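Local coordinates for Alr1585 protein (Nostoc sp., PDB 5C2I) that is a haem-containing peroxidase of the dye-decolorizing (DyP) type that probably uses hydrogen peroxide to oxidise dyes and related compounds, at residues Phe65-Glu79 / Val88-Arg100. The protein carries 1 engineered substitution. Sequence-based numbering, arbitrary orientation.
Sequences FAQTYITSAKKQADE and VSGDVFANFFLSR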
# COMPACT_ATOMS: atom_id res chain seq x y z
N PHE A 65 0.40 -17.19 35.14
CA PHE A 65 -0.12 -16.31 34.09
C PHE A 65 -0.34 -14.88 34.56
O PHE A 65 0.02 -13.93 33.86
CB PHE A 65 -1.42 -16.87 33.51
CG PHE A 65 -1.90 -16.12 32.31
CD1 PHE A 65 -1.30 -16.33 31.07
CD2 PHE A 65 -2.93 -15.25 32.39
CE1 PHE A 65 -1.72 -15.63 29.94
CE2 PHE A 65 -3.40 -14.59 31.25
CZ PHE A 65 -2.76 -14.75 30.02
N ALA A 66 -0.85 -14.72 35.76
CA ALA A 66 -1.00 -13.42 36.36
C ALA A 66 0.34 -12.74 36.65
O ALA A 66 0.46 -11.54 36.44
CB ALA A 66 -1.83 -13.52 37.63
N GLN A 67 1.34 -13.52 37.08
CA GLN A 67 2.65 -12.93 37.36
C GLN A 67 3.34 -12.50 36.08
O GLN A 67 4.02 -11.49 36.05
CB GLN A 67 3.55 -13.92 38.11
CG GLN A 67 3.12 -14.13 39.54
CD GLN A 67 3.75 -15.36 40.19
OE1 GLN A 67 4.26 -16.27 39.51
NE2 GLN A 67 3.71 -15.40 41.52
N THR A 68 3.20 -13.30 35.01
CA THR A 68 4.00 -13.11 33.81
C THR A 68 3.35 -12.23 32.76
O THR A 68 4.03 -11.44 32.09
CB THR A 68 4.34 -14.47 33.18
OG1 THR A 68 5.00 -15.27 34.17
CG2 THR A 68 5.30 -14.33 32.02
N TYR A 69 2.04 -12.39 32.56
CA TYR A 69 1.38 -11.80 31.39
C TYR A 69 0.32 -10.74 31.64
O TYR A 69 0.17 -9.85 30.81
CB TYR A 69 0.73 -12.92 30.55
CG TYR A 69 1.78 -13.77 29.86
CD1 TYR A 69 2.42 -13.32 28.73
CD2 TYR A 69 2.11 -15.04 30.34
CE1 TYR A 69 3.40 -14.09 28.09
CE2 TYR A 69 3.05 -15.83 29.70
CZ TYR A 69 3.69 -15.35 28.57
OH TYR A 69 4.63 -16.12 27.94
N ILE A 70 -0.48 -10.89 32.69
CA ILE A 70 -1.67 -10.03 32.80
C ILE A 70 -1.23 -8.57 32.86
O ILE A 70 -0.33 -8.19 33.62
CB ILE A 70 -2.58 -10.42 33.98
CG1 ILE A 70 -3.19 -11.81 33.71
CG2 ILE A 70 -3.69 -9.40 34.14
CD1 ILE A 70 -4.06 -12.35 34.81
N THR A 71 -1.94 -7.75 32.11
CA THR A 71 -1.67 -6.33 32.01
C THR A 71 -2.58 -5.56 32.96
O THR A 71 -3.78 -5.61 32.80
CB THR A 71 -1.95 -5.86 30.57
OG1 THR A 71 -1.27 -6.70 29.64
CG2 THR A 71 -1.47 -4.42 30.35
N SER A 72 -1.99 -4.80 33.88
CA SER A 72 -2.78 -3.88 34.69
C SER A 72 -3.16 -2.61 33.89
O SER A 72 -2.54 -2.29 32.87
CB SER A 72 -2.01 -3.49 35.93
OG SER A 72 -0.90 -2.69 35.60
N ALA A 73 -4.09 -1.83 34.42
CA ALA A 73 -4.39 -0.53 33.83
C ALA A 73 -3.17 0.41 33.85
O ALA A 73 -2.92 1.13 32.89
CB ALA A 73 -5.57 0.10 34.55
N LYS A 74 -2.39 0.35 34.92
CA LYS A 74 -1.17 1.12 34.99
C LYS A 74 -0.16 0.70 33.93
O LYS A 74 0.40 1.55 33.24
CB LYS A 74 -0.55 1.03 36.41
CG LYS A 74 0.82 1.71 36.63
CD LYS A 74 1.57 1.15 37.87
CE LYS A 74 2.80 2.05 38.24
NZ LYS A 74 3.88 1.87 37.23
N LYS A 75 0.07 -0.59 33.80
CA LYS A 75 1.00 -1.10 32.78
C LYS A 75 0.52 -0.73 31.38
O LYS A 75 1.32 -0.31 30.55
CB LYS A 75 1.18 -2.62 32.91
CG LYS A 75 2.15 -3.22 31.91
CD LYS A 75 3.58 -2.81 32.22
CE LYS A 75 4.54 -3.30 31.13
NZ LYS A 75 5.95 -2.90 31.34
N GLN A 76 -0.77 -0.88 31.12
CA GLN A 76 -1.35 -0.52 29.83
C GLN A 76 -1.05 0.97 29.49
O GLN A 76 -0.56 1.26 28.39
CB GLN A 76 -2.84 -0.74 29.84
CG GLN A 76 -3.52 -0.40 28.54
CD GLN A 76 -5.02 -0.48 28.62
OE1 GLN A 76 -5.56 -1.12 29.53
NE2 GLN A 76 -5.71 0.11 27.62
N ALA A 77 -1.28 1.86 30.46
CA ALA A 77 -0.99 3.28 30.27
C ALA A 77 0.51 3.53 30.05
O ALA A 77 0.89 4.34 29.18
CB ALA A 77 -1.50 4.10 31.46
N ASP A 78 1.35 2.85 30.82
CA ASP A 78 2.82 3.03 30.71
C ASP A 78 3.33 2.55 29.35
O ASP A 78 4.18 3.20 28.75
CB ASP A 78 3.56 2.29 31.82
CG ASP A 78 3.33 2.93 33.21
OD1 ASP A 78 2.70 4.01 33.30
OD2 ASP A 78 3.78 2.36 34.23
N GLU A 79 2.76 1.46 28.83
CA GLU A 79 3.14 0.93 27.52
C GLU A 79 2.73 1.91 26.42
O GLU A 79 3.47 2.09 25.44
CB GLU A 79 2.46 -0.45 27.26
CG GLU A 79 3.09 -1.62 28.03
CD GLU A 79 2.23 -2.88 27.98
OE1 GLU A 79 1.04 -2.82 27.66
OE2 GLU A 79 2.73 -3.95 28.30
N VAL A 88 9.01 2.65 21.36
CA VAL A 88 9.15 1.30 21.93
C VAL A 88 7.77 0.62 22.07
O VAL A 88 6.92 1.10 22.81
CB VAL A 88 9.87 1.35 23.32
CG1 VAL A 88 9.86 -0.01 24.02
CG2 VAL A 88 11.31 1.87 23.17
N SER A 89 7.57 -0.49 21.35
CA SER A 89 6.35 -1.29 21.51
C SER A 89 6.47 -2.14 22.80
O SER A 89 7.56 -2.53 23.21
CB SER A 89 6.05 -2.17 20.30
OG SER A 89 7.20 -2.90 19.93
N GLY A 90 5.34 -2.39 23.45
CA GLY A 90 5.37 -3.08 24.73
C GLY A 90 5.20 -4.58 24.60
O GLY A 90 5.24 -5.15 23.51
N ASP A 91 5.04 -5.22 25.74
CA ASP A 91 4.71 -6.63 25.81
C ASP A 91 3.34 -6.85 25.15
O ASP A 91 2.58 -5.89 24.94
CB ASP A 91 4.59 -7.07 27.27
CG ASP A 91 5.90 -6.98 28.04
OD1 ASP A 91 6.99 -7.05 27.44
OD2 ASP A 91 5.82 -6.83 29.28
N VAL A 92 3.00 -8.11 24.88
CA VAL A 92 1.62 -8.45 24.56
C VAL A 92 0.72 -7.96 25.65
O VAL A 92 1.11 -7.84 26.82
CB VAL A 92 1.34 -9.98 24.37
CG1 VAL A 92 2.00 -10.50 23.12
CG2 VAL A 92 1.75 -10.80 25.56
N PHE A 93 -0.52 -7.70 25.28
CA PHE A 93 -1.56 -7.35 26.22
C PHE A 93 -2.27 -8.63 26.65
O PHE A 93 -2.56 -9.49 25.81
CB PHE A 93 -2.58 -6.40 25.57
CG PHE A 93 -3.67 -5.98 26.51
CD1 PHE A 93 -4.79 -6.80 26.69
CD2 PHE A 93 -3.47 -4.90 27.36
CE1 PHE A 93 -5.70 -6.52 27.70
CE2 PHE A 93 -4.43 -4.57 28.31
CZ PHE A 93 -5.54 -5.38 28.46
N ALA A 94 -2.60 -8.76 27.94
CA ALA A 94 -3.38 -9.95 28.37
C ALA A 94 -4.41 -9.63 29.46
O ALA A 94 -4.10 -8.91 30.44
CB ALA A 94 -2.43 -11.05 28.83
N ASN A 95 -5.57 -10.27 29.34
CA ASN A 95 -6.60 -10.29 30.36
C ASN A 95 -6.86 -11.76 30.75
O ASN A 95 -6.63 -12.69 29.95
CB ASN A 95 -7.95 -9.78 29.85
CG ASN A 95 -8.10 -8.29 29.77
OD1 ASN A 95 -8.63 -7.78 28.77
ND2 ASN A 95 -7.75 -7.57 30.84
N PHE A 96 -7.40 -11.94 31.93
CA PHE A 96 -7.91 -13.25 32.36
C PHE A 96 -9.26 -13.06 33.05
O PHE A 96 -9.38 -12.24 33.98
CB PHE A 96 -6.92 -13.91 33.31
CG PHE A 96 -7.33 -15.29 33.77
CD1 PHE A 96 -7.12 -16.38 32.96
CD2 PHE A 96 -7.95 -15.48 35.00
CE1 PHE A 96 -7.55 -17.64 33.35
CE2 PHE A 96 -8.34 -16.74 35.41
CZ PHE A 96 -8.13 -17.82 34.58
N PHE A 97 -10.25 -13.84 32.62
CA PHE A 97 -11.61 -13.76 33.17
C PHE A 97 -12.09 -15.11 33.70
O PHE A 97 -11.76 -16.16 33.11
CB PHE A 97 -12.58 -13.28 32.11
CG PHE A 97 -12.15 -12.05 31.33
CD1 PHE A 97 -12.39 -10.80 31.80
CD2 PHE A 97 -11.51 -12.18 30.09
CE1 PHE A 97 -11.97 -9.68 31.08
CE2 PHE A 97 -11.15 -11.09 29.35
CZ PHE A 97 -11.37 -9.82 29.84
N LEU A 98 -12.88 -15.09 34.76
CA LEU A 98 -13.51 -16.29 35.33
C LEU A 98 -15.02 -16.21 35.22
O LEU A 98 -15.61 -15.16 35.48
CB LEU A 98 -13.13 -16.48 36.81
CG LEU A 98 -11.68 -16.90 37.05
CD1 LEU A 98 -11.30 -16.69 38.50
CD2 LEU A 98 -11.44 -18.33 36.63
N SER A 99 -15.64 -17.34 34.86
CA SER A 99 -17.09 -17.49 34.99
C SER A 99 -17.45 -17.91 36.41
O SER A 99 -16.57 -18.31 37.19
CB SER A 99 -17.60 -18.56 34.01
OG SER A 99 -17.20 -19.87 34.41
N ARG A 100 -18.74 -17.86 36.73
CA ARG A 100 -19.18 -18.44 38.00
C ARG A 100 -18.76 -19.90 38.13
O ARG A 100 -18.29 -20.35 39.19
CB ARG A 100 -20.68 -18.27 38.24
CG ARG A 100 -21.14 -18.87 39.60
CD ARG A 100 -21.65 -20.31 39.47
NE ARG A 100 -22.89 -20.36 38.68
CZ ARG A 100 -23.56 -21.46 38.32
NH1 ARG A 100 -23.19 -22.67 38.71
NH2 ARG A 100 -24.70 -21.33 37.63
O HOH W 1 2.04 -9.46 28.98
O HOH W 2 1.38 -6.09 28.85
O HOH W 3 6.17 -3.31 27.91
O HOH W 4 5.65 0.42 25.09
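In the N-terminal ferredoxin-like alpha+beta domain of this DyP-type peroxidase, the linker between helices 55-68 and 73-86 runs along the outer edge of strand 93-98, which is a border strand of its sheet and pairs on its other side with strand 150-156. Two bonds at one strand residue define the docking. T71 N donates to A94 O in the carbonyl plane (3.0 Å, nearly straight at 175°), and A94 N donates to T71 OG1 (3.0 Å), so a side-chain hydroxyl stands in for a backbone acceptor. With chi1 at -51°, OG1 is anti to the carbonyl carbon and lies over one face of the F93 ring, while CG2 touches the CD2-CE2 side of that ring. A valine in place of T71 would probably leave A94 N without its acceptor and deprive the water between T71 OG1, E79 OE2 and V92 O of one of its partners.

Around the end of helix 55-68 the side-chain contacts are apolar: the CB of A94 meets F65 CZ at 3.9 Å and Y69 CB at 4.1 Å, and I70 CD1 reaches F96 CB at 3.6 Å. The Y69 ring receives V92 CG2 at its edge, and a water bonds both Y69 O and V92 O. Towards helix 73-86, R40 bridges the segments, pairing with E79 OE1 and bonding D91 O, which would probably offset the nearness of the E79 and D91 carboxylates. Q76 OE1, bonded to N33 N, lies 3.8 Å from F93 CE2, its amide plane turned 83° from the ring.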